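Local structure of exosome complex exonuclease RRP46 homolog (Oryza sativa Japonica Group, 3HKM) at residues A126-F129 and P133-H136; D7-N12 and K157-Q162; W66-G71 and K75-Y80; S197-V202 and E206-C211. The protein is an RNase PH-family protein, probably part of the exosome, that binds double-stranded DNA and single-stranded RNA and cleaves DNA and RNA in vitro. All blocks are in the same frame, centred on the assembly; numbering follows the deposited sequence.

Contact 1. Residues A126-F129 and P133-H136; sequences ALVF and PLKH
Leu134 reaches back from the loop behind helix 115-130 and divides its two methyl groups between neighbouring residues of the last turns of that helix. One branch, CD1, lies against Leu127, 3.9 Å from Leu127 CB, with Leu127 CD1 slightly farther off. The other branch meets Val128 methyl to methyl, Leu134 CD2 standing 3.8 Å from Val128 CG2. Both helix side chains run at roughly a right angle to Leu134, so each Leu134 methyl makes its own local touch, CD1 on a methylene and CD2 on a methyl. CG1 of Val128 is anti to the backbone N (chi1 166°); this leaves CG2 beside that N, as the methyl that meets the loop. The pairing belongs to the N-terminal half of the RNase PH fold, where helices 77-91 and 115-130 pack together against a mixed sheet. Leu127 and Leu134 both touch Ile91 of helix 77-91, and Leu127 also reaches Val44 of strand 38-49, so the loop leucine is part of an apolar cluster shared by two helices and the sheet. Backbone hydrogen bonds tie Pro133 to Leu93 and Lys135 to Ile91, fixing the loop on both sides of Leu134 before the chain enters strand 138-145.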
loop_
_atom_site.group_PDB
_atom_site.type_symbol
_atom_site.label_atom_id
_atom_site.label_comp_id
_atom_site.label_asym_id
_atom_site.label_seq_id
_atom_site.Cartn_x
_atom_site.Cartn_y
_atom_site.Cartn_z
ATOM N N ALA A 126 -6.826 7.166 -0.763
ATOM C CA ALA A 126 -6.961 8.454 -0.090
ATOM C C ALA A 126 -6.382 9.621 -0.909
ATOM O O ALA A 126 -6.961 10.702 -0.937
ATOM C CB ALA A 126 -6.339 8.402 1.284
ATOM N N LEU A 127 -5.250 9.402 -1.574
ATOM C CA LEU A 127 -4.679 10.404 -2.480
ATOM C C LEU A 127 -5.646 10.746 -3.601
ATOM O O LEU A 127 -5.841 11.916 -3.942
ATOM C CB LEU A 127 -3.381 9.896 -3.109
ATOM C CG LEU A 127 -2.156 9.725 -2.215
ATOM C CD1 LEU A 127 -1.138 8.836 -2.906
ATOM C CD2 LEU A 127 -1.563 11.079 -1.870
ATOM N N VAL A 128 -6.226 9.712 -4.197
ATOM C CA VAL A 128 -7.198 9.912 -5.263
ATOM C C VAL A 128 -8.363 10.742 -4.742
ATOM O O VAL A 128 -8.821 11.674 -5.408
ATOM C CB VAL A 128 -7.712 8.572 -5.822
ATOM C CG1 VAL A 128 -8.946 8.793 -6.678
ATOM C CG2 VAL A 128 -6.621 7.892 -6.611
ATOM N N PHE A 129 -8.833 10.409 -3.542
ATOM C CA PHE A 129 -9.960 11.117 -2.959
ATOM C C PHE A 129 -9.637 12.557 -2.580
ATOM O O PHE A 129 -10.524 13.406 -2.585
ATOM C CB PHE A 129 -10.512 10.390 -1.740
ATOM C CG PHE A 129 -11.691 11.085 -1.128
ATOM C CD1 PHE A 129 -12.917 11.115 -1.791
ATOM C CD2 PHE A 129 -11.577 11.739 0.087
ATOM C CE1 PHE A 129 -14.007 11.767 -1.240
ATOM C CE2 PHE A 129 -12.663 12.398 0.634
ATOM C CZ PHE A 129 -13.881 12.404 -0.025
ATOM N N PRO A 133 -2.706 14.799 -7.689
ATOM C CA PRO A 133 -2.393 14.298 -9.033
ATOM C C PRO A 133 -1.437 13.093 -9.007
ATOM O O PRO A 133 -0.320 13.193 -8.500
ATOM C CB PRO A 133 -1.727 15.508 -9.711
ATOM C CG PRO A 133 -2.160 16.691 -8.910
ATOM C CD PRO A 133 -2.298 16.202 -7.504
ATOM N N LEU A 134 -1.877 11.965 -9.558
ATOM C CA LEU A 134 -1.050 10.768 -9.627
ATOM C C LEU A 134 -0.629 10.477 -11.068
ATOM O O LEU A 134 -1.356 10.814 -12.009
ATOM C CB LEU A 134 -1.823 9.574 -9.077
ATOM C CG LEU A 134 -1.721 9.154 -7.606
ATOM C CD1 LEU A 134 -1.690 10.330 -6.646
ATOM C CD2 LEU A 134 -2.864 8.195 -7.269
ATOM N N LYS A 135 0.542 9.854 -11.239
ATOM C CA LYS A 135 0.979 9.351 -12.547
ATOM C C LYS A 135 0.139 8.133 -12.953
ATOM O O LYS A 135 -0.136 7.901 -14.128
ATOM C CB LYS A 135 2.452 8.925 -12.505
ATOM C CG LYS A 135 3.481 10.016 -12.238
ATOM C CD LYS A 135 4.878 9.425 -12.405
ATOM C CE LYS A 135 5.970 10.262 -11.748
ATOM N NZ LYS A 135 6.440 11.397 -12.604
ATOM N N HIS A 136 -0.244 7.347 -11.955
ATOM C CA HIS A 136 -0.974 6.104 -12.152
ATOM C C HIS A 136 -1.370 5.583 -10.778
ATOM O O HIS A 136 -0.847 6.039 -9.760
ATOM C CB HIS A 136 -0.089 5.068 -12.848
ATOM C CG HIS A 136 1.310 5.032 -12.318
ATOM N ND1 HIS A 136 1.618 4.537 -11.069
ATOM C CD2 HIS A 136 2.479 5.458 -12.852
ATOM C CE1 HIS A 136 2.918 4.650 -10.861
ATOM N NE2 HIS A 136 3.464 5.205 -11.928
#

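Contact 2. Residues D7-N12 and K157-Q162; sequences DGRNPN and KAEEQQ
Asp7 and Glu159 bring two carboxylates together across this contact, Asp7 OD1 lying 3.3 Å from Glu159 OE2. Both atoms are acceptors and no hydrogen bond joins them; the carboxylate planes are turned 61° apart. Such closeness of like charges would probably be costly without nearby positive groups, and two arginines supply them. Glu159 has its salt bridge with Arg5, made through OE2, the same oxygen that faces Asp7. Arg9 is the second. Its NH2 is 4.0 Å from Glu159 OE1, beyond salt-bridge range, although the oxygen sits near the plane of the guanidinium at its edge. The two flat groups are far from coplanar, at 74°. Within the 7-12 segment Asp7 CG lies 3.7 Å above the Arg9 guanidinium plane, but OD2 is modelled too close to that group, so the detail is doubtful and only charge attraction can be read from it. Glu159 reaches this cluster because its chain is extended beyond CG (chi2 162°). The contact thus ties the N-terminal loop that precedes strand 17-21 to the short, weakly bonded helix 157-160, while Glu159 also packs on Ile152 and Pro11 is hydrogen-bonded through its backbone to Leu153, both of strand 151-153.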
loop_
_atom_site.group_PDB
_atom_site.type_symbol
_atom_site.label_atom_id
_atom_site.label_comp_id
_atom_site.label_asym_id
_atom_site.label_seq_id
_atom_site.Cartn_x
_atom_site.Cartn_y
_atom_site.Cartn_z
ATOM N N ASP A 7 -7.726 -20.623 5.643
ATOM C CA ASP A 7 -8.907 -19.766 5.703
ATOM C C ASP A 7 -9.933 -20.097 4.626
ATOM O O ASP A 7 -11.039 -19.552 4.629
ATOM C CB ASP A 7 -8.523 -18.281 5.655
ATOM C CG ASP A 7 -7.652 -17.939 4.467
ATOM O OD1 ASP A 7 -6.449 -18.301 4.469
ATOM O OD2 ASP A 7 -8.170 -17.289 3.540
ATOM N N GLY A 8 -9.569 -20.987 3.710
ATOM C CA GLY A 8 -10.507 -21.458 2.708
ATOM C C GLY A 8 -10.351 -20.776 1.368
ATOM O O GLY A 8 -11.139 -21.004 0.444
ATOM N N ARG A 9 -9.334 -19.932 1.252
ATOM C CA ARG A 9 -9.030 -19.301 -0.026
ATOM C C ARG A 9 -8.140 -20.206 -0.866
ATOM O O ARG A 9 -7.432 -21.058 -0.336
ATOM C CB ARG A 9 -8.346 -17.950 0.186
ATOM C CG ARG A 9 -9.221 -16.920 0.858
ATOM C CD ARG A 9 -8.572 -15.560 0.865
ATOM N NE ARG A 9 -7.259 -15.546 1.505
ATOM C CZ ARG A 9 -6.957 -14.858 2.601
ATOM N NH1 ARG A 9 -7.886 -14.120 3.212
ATOM N NH2 ARG A 9 -5.724 -14.904 3.092
ATOM N N ASN A 10 -8.186 -20.032 -2.181
ATOM C CA ASN A 10 -7.208 -20.679 -3.047
ATOM C C ASN A 10 -6.051 -19.720 -3.336
ATOM O O ASN A 10 -6.193 -18.503 -3.176
ATOM C CB ASN A 10 -7.857 -21.211 -4.331
ATOM C CG ASN A 10 -8.441 -20.112 -5.195
ATOM O OD1 ASN A 10 -7.744 -19.173 -5.579
ATOM N ND2 ASN A 10 -9.728 -20.229 -5.516
ATOM N N PRO A 11 -4.895 -20.269 -3.737
ATOM C CA PRO A 11 -3.652 -19.512 -3.912
ATOM C C PRO A 11 -3.779 -18.112 -4.523
ATOM O O PRO A 11 -3.155 -17.192 -4.006
ATOM C CB PRO A 11 -2.827 -20.436 -4.800
ATOM C CG PRO A 11 -3.205 -21.782 -4.317
ATOM C CD PRO A 11 -4.681 -21.706 -3.997
ATOM N N ASN A 12 -4.553 -17.935 -5.588
ATOM C CA ASN A 12 -4.612 -16.621 -6.230
ATOM C C ASN A 12 -5.736 -15.733 -5.714
ATOM O O ASN A 12 -6.015 -14.682 -6.294
ATOM C CB ASN A 12 -4.668 -16.731 -7.764
ATOM C CG ASN A 12 -5.994 -17.260 -8.271
ATOM O OD1 ASN A 12 -7.056 -16.726 -7.949
ATOM N ND2 ASN A 12 -5.940 -18.312 -9.087
ATOM N N LYS A 157 -1.659 -13.240 8.783
ATOM C CA LYS A 157 -0.665 -13.301 9.847
ATOM C C LYS A 157 -0.197 -14.739 10.048
ATOM O O LYS A 157 0.982 -14.994 10.295
ATOM C CB LYS A 157 -1.268 -12.744 11.138
ATOM C CG LYS A 157 -0.298 -12.557 12.296
ATOM C CD LYS A 157 -1.046 -12.019 13.511
ATOM C CE LYS A 157 -0.120 -11.778 14.693
ATOM N NZ LYS A 157 -0.877 -11.409 15.934
ATOM N N ALA A 158 -1.124 -15.680 9.918
ATOM C CA ALA A 158 -0.823 -17.099 10.089
ATOM C C ALA A 158 0.104 -17.650 9.002
ATOM O O ALA A 158 1.036 -18.399 9.296
ATOM C CB ALA A 158 -2.120 -17.909 10.145
ATOM N N GLU A 159 -0.167 -17.283 7.751
ATOM C CA GLU A 159 0.627 -17.734 6.610
ATOM C C GLU A 159 1.988 -17.056 6.589
ATOM O O GLU A 159 2.936 -17.551 5.973
ATOM C CB GLU A 159 -0.116 -17.449 5.299
ATOM C CG GLU A 159 -1.358 -18.315 5.083
ATOM C CD GLU A 159 -2.314 -17.746 4.041
ATOM O OE1 GLU A 159 -2.122 -16.588 3.616
ATOM O OE2 GLU A 159 -3.268 -18.452 3.653
ATOM N N GLU A 160 2.082 -15.918 7.265
ATOM C CA GLU A 160 3.326 -15.156 7.300
ATOM C C GLU A 160 4.309 -15.751 8.322
ATOM O O GLU A 160 5.527 -15.583 8.202
ATOM C CB GLU A 160 3.038 -13.656 7.528
ATOM C CG GLU A 160 2.552 -12.956 6.234
ATOM C CD GLU A 160 2.057 -11.512 6.400
ATOM O OE1 GLU A 160 2.003 -10.978 7.535
ATOM O OE2 GLU A 160 1.718 -10.906 5.359
ATOM N N GLN A 161 3.763 -16.477 9.300
ATOM C CA GLN A 161 4.546 -17.207 10.305
ATOM C C GLN A 161 4.914 -18.606 9.809
ATOM O O GLN A 161 5.711 -19.310 10.428
ATOM C CB GLN A 161 3.762 -17.299 11.629
ATOM C CG GLN A 161 4.162 -18.456 12.568
ATOM C CD GLN A 161 5.021 -18.034 13.768
ATOM O OE1 GLN A 161 5.859 -17.137 13.668
ATOM N NE2 GLN A 161 4.817 -18.696 14.909
ATOM N N GLN A 162 4.338 -19.005 8.682
ATOM C CA GLN A 162 4.583 -20.332 8.142
ATOM C C GLN A 162 5.626 -20.288 7.033
ATOM O O GLN A 162 6.663 -20.949 7.116
ATOM C CB GLN A 162 3.279 -20.955 7.632
ATOM C CG GLN A 162 2.305 -21.399 8.743
ATOM C CD GLN A 162 0.937 -21.845 8.212
ATOM O OE1 GLN A 162 0.237 -21.091 7.524
ATOM N NE2 GLN A 162 0.551 -23.077 8.543
#

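Contact 3. Residues W66-G71 and K75-Y80; sequences WKPMTG and KQEKEY
Glu77 is the first residue of the 75-80 segment to meet Trp66, and it does so with the aliphatic part of its side chain. Its CB is 3.3 Å from Trp66 CZ3, above the plane and just outside the CE3-CZ3 edge, and CG continues outward beyond that rim. The chain then bends at chi2, turning the carboxylate away from the indole, whose plane it meets at 86°; OE2 ends 3.7 Å from Pro68 CB. The carbonyl of the same residue also bears on the indole, Glu77 O standing 3.3 Å above the ring plane toward its rim. One turn on, Tyr80 presents CB to that face in a CH-pi contact, 4.2 Å from the centroid of the five-membered ring and 22° off its normal. Tyr80 CG is anti to its carbonyl carbon, which lays the phenol alongside the indole, pointing the same way; with planes at 58° the pair is oblique, Trp66 CZ2 lying near the plane of the tyrosine ring at its edge. Replacing Trp66 by an alanine would probably open a gap beneath the first helical turn and strip Glu77 CB and Tyr80 CB of their aromatic surface. The contact joins the first two elements of a beta-alpha-beta unit, strand 61-67, helix 77-91 and strand 100-110; Trp66 also touches Leu106 and Val108 of the third element and Leu115 and Ala119 of helix 115-130.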
loop_
_atom_site.group_PDB
_atom_site.type_symbol
_atom_site.label_atom_id
_atom_site.label_comp_id
_atom_site.label_asym_id
_atom_site.label_seq_id
_atom_site.Cartn_x
_atom_site.Cartn_y
_atom_site.Cartn_z
ATOM N N TRP A 66 3.940 6.994 9.598
ATOM C CA TRP A 66 3.348 5.694 9.842
ATOM C C TRP A 66 3.105 5.575 11.336
ATOM O O TRP A 66 4.026 5.723 12.129
ATOM C CB TRP A 66 4.318 4.606 9.384
ATOM C CG TRP A 66 3.680 3.419 8.716
ATOM C CD1 TRP A 66 3.461 3.244 7.373
ATOM C CD2 TRP A 66 3.196 2.237 9.355
ATOM N NE1 TRP A 66 2.864 2.030 7.144
ATOM C CE2 TRP A 66 2.692 1.392 8.342
ATOM C CE3 TRP A 66 3.137 1.813 10.683
ATOM C CZ2 TRP A 66 2.138 0.149 8.618
ATOM C CZ3 TRP A 66 2.587 0.584 10.955
ATOM C CH2 TRP A 66 2.095 -0.238 9.928
ATOM N N LYS A 67 1.859 5.317 11.719
ATOM C CA LYS A 67 1.485 5.275 13.129
ATOM C C LYS A 67 0.982 3.887 13.523
ATOM O O LYS A 67 0.031 3.380 12.924
ATOM C CB LYS A 67 0.430 6.349 13.445
ATOM C CG LYS A 67 0.721 7.699 12.788
ATOM C CD LYS A 67 0.405 8.886 13.691
ATOM C CE LYS A 67 -1.063 9.267 13.672
ATOM N NZ LYS A 67 -1.280 10.596 14.339
ATOM N N PRO A 68 1.626 3.272 14.538
ATOM C CA PRO A 68 1.296 1.914 14.988
ATOM C C PRO A 68 -0.050 1.889 15.693
ATOM O O PRO A 68 -0.475 2.913 16.230
ATOM C CB PRO A 68 2.416 1.590 15.994
ATOM C CG PRO A 68 3.471 2.625 15.777
ATOM C CD PRO A 68 2.738 3.843 15.319
ATOM N N MET A 69 -0.711 0.738 15.713
ATOM C CA MET A 69 -2.021 0.673 16.343
ATOM C C MET A 69 -1.906 0.850 17.857
ATOM O O MET A 69 -2.917 0.942 18.557
ATOM C CB MET A 69 -2.799 -0.599 15.939
ATOM C CG MET A 69 -2.494 -1.865 16.718
ATOM S SD MET A 69 -2.966 -3.363 15.798
ATOM C CE MET A 69 -1.400 -3.770 15.030
ATOM N N THR A 70 -0.667 0.939 18.344
ATOM C CA THR A 70 -0.416 1.087 19.772
ATOM C C THR A 70 1.072 1.311 20.040
ATOM O O THR A 70 1.922 0.870 19.262
ATOM C CB THR A 70 -0.898 -0.155 20.534
ATOM O OG1 THR A 70 -1.193 0.193 21.887
ATOM C CG2 THR A 70 0.160 -1.248 20.493
ATOM N N GLY A 71 1.391 1.997 21.135
ATOM C CA GLY A 71 2.775 2.322 21.455
ATOM C C GLY A 71 3.414 3.187 20.388
ATOM O O GLY A 71 2.728 3.979 19.737
ATOM N N LYS A 75 11.093 -1.063 14.554
ATOM C CA LYS A 75 12.011 -1.141 13.424
ATOM C C LYS A 75 11.322 -1.648 12.157
ATOM O O LYS A 75 11.730 -1.311 11.043
ATOM C CB LYS A 75 13.205 -2.030 13.762
ATOM C CG LYS A 75 12.903 -3.519 13.710
ATOM C CD LYS A 75 14.192 -4.328 13.604
ATOM C CE LYS A 75 14.997 -3.905 12.397
ATOM N NZ LYS A 75 14.176 -4.002 11.160
ATOM N N GLN A 76 10.283 -2.459 12.331
ATOM C CA GLN A 76 9.529 -2.961 11.187
ATOM C C GLN A 76 8.565 -1.924 10.597
ATOM O O GLN A 76 8.579 -1.688 9.395
ATOM C CB GLN A 76 8.795 -4.261 11.523
ATOM C CG GLN A 76 7.548 -4.468 10.686
ATOM C CD GLN A 76 7.281 -5.917 10.349
ATOM O OE1 GLN A 76 8.201 -6.679 10.060
ATOM N NE2 GLN A 76 6.007 -6.298 10.349
ATOM N N GLU A 77 7.742 -1.294 11.428
ATOM C CA GLU A 77 6.767 -0.334 10.913
ATOM C C GLU A 77 7.418 0.961 10.455
ATOM O O GLU A 77 6.741 1.816 9.885
ATOM C CB GLU A 77 5.682 0.003 11.940
ATOM C CG GLU A 77 5.210 -1.145 12.802
ATOM C CD GLU A 77 5.877 -1.143 14.165
ATOM O OE1 GLU A 77 7.059 -1.558 14.262
ATOM O OE2 GLU A 77 5.210 -0.722 15.137
ATOM N N LYS A 78 8.712 1.119 10.725
ATOM C CA LYS A 78 9.423 2.328 10.305
ATOM C C LYS A 78 10.170 2.099 8.993
ATOM O O LYS A 78 10.601 3.046 8.333
ATOM C CB LYS A 78 10.350 2.872 11.408
ATOM C CG LYS A 78 11.769 2.351 11.358
ATOM C CD LYS A 78 12.746 3.295 12.051
ATOM C CE LYS A 78 13.036 2.887 13.495
ATOM N NZ LYS A 78 11.920 3.220 14.422
ATOM N N GLU A 79 10.313 0.839 8.601
ATOM C CA GLU A 79 10.800 0.546 7.266
ATOM C C GLU A 79 9.592 0.568 6.338
ATOM O O GLU A 79 9.696 0.929 5.167
ATOM C CB GLU A 79 11.509 -0.805 7.220
ATOM C CG GLU A 79 10.597 -1.990 7.432
ATOM C CD GLU A 79 11.362 -3.249 7.768
ATOM O OE1 GLU A 79 10.825 -4.359 7.523
ATOM O OE2 GLU A 79 12.502 -3.115 8.277
ATOM N N TYR A 80 8.441 0.188 6.882
ATOM C CA TYR A 80 7.187 0.281 6.149
ATOM C C TYR A 80 6.899 1.737 5.827
ATOM O O TYR A 80 6.474 2.067 4.719
ATOM C CB TYR A 80 6.031 -0.316 6.956
ATOM C CG TYR A 80 6.021 -1.828 7.001
ATOM C CD1 TYR A 80 6.892 -2.573 6.209
ATOM C CD2 TYR A 80 5.120 -2.513 7.813
ATOM C CE1 TYR A 80 6.883 -3.957 6.238
ATOM C CE2 TYR A 80 5.099 -3.897 7.844
ATOM C CZ TYR A 80 5.983 -4.612 7.055
ATOM O OH TYR A 80 5.970 -5.990 7.084
#

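Contact 4. Residues S197-V202 and E206-C211; sequences SITHGV and EDYFSC
A hydrogen bond between two side-chain hydroxyls, Ser197 OG and Tyr208 OH, 2.8 Å apart, is the polar link from strand 197-201 to helix 205-229. Either oxygen could be the donor. The serine oxygen approaches at the edge of the phenol, near the ring plane, with Tyr208 CE1 3.6 Å from Ser197 OG. Thr199, two residues along the strand and likewise directed at the helix, adds an apolar touch: its methyl CG2 comes 4.0 Å from Tyr208 CD1. Reaching both partners depends on the tyrosine torsion: with CG anti to the backbone N (chi1 -176°), the ring leans out from the helix and carries its hydroxyl to the strand. A phenylalanine in place of Tyr208 would probably keep the methyl contact but leave Ser197 OG without this hydroxyl mate. Farther out, Ser197 touches Leu169 and Thr199 touches Ala167 of strand 165-172. Backbone bonds of Ile198 with His168 and His200 with Phe166 hold strand 197-201 at the border of the four-stranded antiparallel sheet. On the helix, Cys211 packs on that sheet through Leu169, Cys143 and Val151, so the contact joins an edge strand to the C-terminal helix that lies on this sheet in the RNase PH-family protein. Chemically, this is a surface contact of 139 Å² with one methyl-ring touch; between the two segments there is no salt bridge, and the one directional interaction is the hydroxyl-hydroxyl bond.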
loop_
_atom_site.group_PDB
_atom_site.type_symbol
_atom_site.label_atom_id
_atom_site.label_comp_id
_atom_site.label_asym_id
_atom_site.label_seq_id
_atom_site.Cartn_x
_atom_site.Cartn_y
_atom_site.Cartn_z
ATOM N N SER A 197 9.284 -3.364 -5.540
ATOM C CA SER A 197 9.129 -4.717 -5.021
ATOM C C SER A 197 10.170 -4.979 -3.949
ATOM O O SER A 197 11.343 -4.659 -4.115
ATOM C CB SER A 197 9.243 -5.767 -6.125
ATOM O OG SER A 197 10.527 -6.345 -6.128
ATOM N N ILE A 198 9.727 -5.544 -2.834
ATOM C CA ILE A 198 10.643 -5.905 -1.760
ATOM C C ILE A 198 10.367 -7.322 -1.282
ATOM O O ILE A 198 9.239 -7.656 -0.927
ATOM C CB ILE A 198 10.636 -4.868 -0.601
ATOM C CG1 ILE A 198 11.243 -5.462 0.667
ATOM C CG2 ILE A 198 9.249 -4.329 -0.358
ATOM C CD1 ILE A 198 11.681 -4.415 1.671
ATOM N N THR A 199 11.400 -8.162 -1.316
ATOM C CA THR A 199 11.245 -9.563 -0.951
ATOM C C THR A 199 11.869 -9.829 0.409
ATOM O O THR A 199 12.805 -9.145 0.818
ATOM C CB THR A 199 11.854 -10.502 -2.006
ATOM O OG1 THR A 199 13.253 -10.226 -2.138
ATOM C CG2 THR A 199 11.171 -10.304 -3.359
ATOM N N HIS A 200 11.328 -10.819 1.110
ATOM C CA HIS A 200 11.799 -11.174 2.441
ATOM C C HIS A 200 11.977 -12.679 2.533
ATOM O O HIS A 200 11.013 -13.432 2.382
ATOM C CB HIS A 200 10.798 -10.730 3.511
ATOM C CG HIS A 200 10.596 -9.244 3.589
ATOM N ND1 HIS A 200 11.433 -8.414 4.304
ATOM C CD2 HIS A 200 9.639 -8.446 3.058
ATOM C CE1 HIS A 200 11.004 -7.169 4.207
ATOM N NE2 HIS A 200 9.919 -7.161 3.454
ATOM N N GLY A 201 13.205 -13.114 2.792
ATOM C CA GLY A 201 13.497 -14.530 2.914
ATOM C C GLY A 201 13.978 -15.077 1.590
ATOM O O GLY A 201 14.128 -14.316 0.636
ATOM N N VAL A 202 14.212 -16.386 1.522
ATOM C CA VAL A 202 14.775 -16.984 0.313
ATOM C C VAL A 202 13.888 -16.716 -0.888
ATOM O O VAL A 202 12.665 -16.862 -0.829
ATOM C CB VAL A 202 15.005 -18.500 0.440
ATOM C CG1 VAL A 202 13.694 -19.253 0.328
ATOM C CG2 VAL A 202 15.951 -18.967 -0.648
ATOM N N GLU A 206 13.128 -17.805 -10.070
ATOM C CA GLU A 206 11.911 -18.453 -10.552
ATOM C C GLU A 206 10.739 -18.131 -9.627
ATOM O O GLU A 206 9.653 -17.786 -10.088
ATOM C CB GLU A 206 12.109 -19.964 -10.672
ATOM C CG GLU A 206 13.427 -20.358 -11.329
ATOM C CD GLU A 206 14.553 -20.481 -10.330
ATOM O OE1 GLU A 206 14.565 -21.486 -9.582
ATOM O OE2 GLU A 206 15.425 -19.588 -10.297
ATOM N N ASP A 207 10.974 -18.232 -8.320
ATOM C CA ASP A 207 9.978 -17.834 -7.321
ATOM C C ASP A 207 9.502 -16.412 -7.587
ATOM O O ASP A 207 8.304 -16.153 -7.680
ATOM C CB ASP A 207 10.565 -17.896 -5.908
ATOM C CG ASP A 207 10.614 -19.302 -5.354
ATOM O OD1 ASP A 207 10.005 -20.198 -5.971
ATOM O OD2 ASP A 207 11.264 -19.504 -4.298
ATOM N N TYR A 208 10.464 -15.499 -7.701
ATOM C CA TYR A 208 10.200 -14.084 -7.927
ATOM C C TYR A 208 9.305 -13.826 -9.139
ATOM O O TYR A 208 8.393 -13.007 -9.068
ATOM C CB TYR A 208 11.523 -13.324 -8.064
ATOM C CG TYR A 208 11.388 -11.819 -8.199
ATOM C CD1 TYR A 208 10.671 -11.073 -7.265
ATOM C CD2 TYR A 208 12.009 -11.135 -9.245
ATOM C CE1 TYR A 208 10.560 -9.693 -7.379
ATOM C CE2 TYR A 208 11.904 -9.749 -9.366
ATOM C CZ TYR A 208 11.176 -9.036 -8.429
ATOM O OH TYR A 208 11.077 -7.665 -8.542
ATOM N N PHE A 209 9.560 -14.505 -10.254
ATOM C CA PHE A 209 8.717 -14.291 -11.433
ATOM C C PHE A 209 7.304 -14.827 -11.254
ATOM O O PHE A 209 6.344 -14.223 -11.737
ATOM C CB PHE A 209 9.308 -14.870 -12.720
ATOM C CG PHE A 209 8.296 -14.966 -13.842
ATOM C CD1 PHE A 209 7.747 -13.812 -14.399
ATOM C CD2 PHE A 209 7.862 -16.202 -14.310
ATOM C CE1 PHE A 209 6.808 -13.894 -15.414
ATOM C CE2 PHE A 209 6.927 -16.288 -15.322
ATOM C CZ PHE A 209 6.401 -15.135 -15.875
ATOM N N SER A 210 7.169 -15.967 -10.587
ATOM C CA SER A 210 5.841 -16.496 -10.316
ATOM C C SER A 210 5.033 -15.464 -9.530
ATOM O O SER A 210 3.863 -15.226 -9.825
ATOM C CB SER A 210 5.919 -17.824 -9.559
ATOM O OG SER A 210 4.625 -18.384 -9.385
ATOM N N CYS A 211 5.674 -14.837 -8.548
ATOM C CA CYS A 211 5.039 -13.806 -7.729
ATOM C C CYS A 211 4.547 -12.620 -8.556
ATOM O O CYS A 211 3.414 -12.167 -8.387
ATOM C CB CYS A 211 5.999 -13.309 -6.648
ATOM S SG CYS A 211 6.186 -14.397 -5.210
#

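The four contacts lie in different parts of one chain and none touches another. Contacts 1 and 3 both involve the N-terminal mixed sheet and its helices, with centres 23 Å apart: contact 3 joins strand 61-67 to the start of helix 77-91, whereas contact 1 lies at the end of helix 115-130. Contacts 2 and 4 border the antiparallel sheet, their centres 16 Å apart. Contact 2 spans the sequence that holds contacts 1 and 3, and its nearest atoms come within about 6 Å of contact 3. Contacts 3 and 4 approach to about 4 Å at their nearest atoms, although their centres are 23 Å apart. Contacts 1 and 4 lie on opposite sides of the chain's centre.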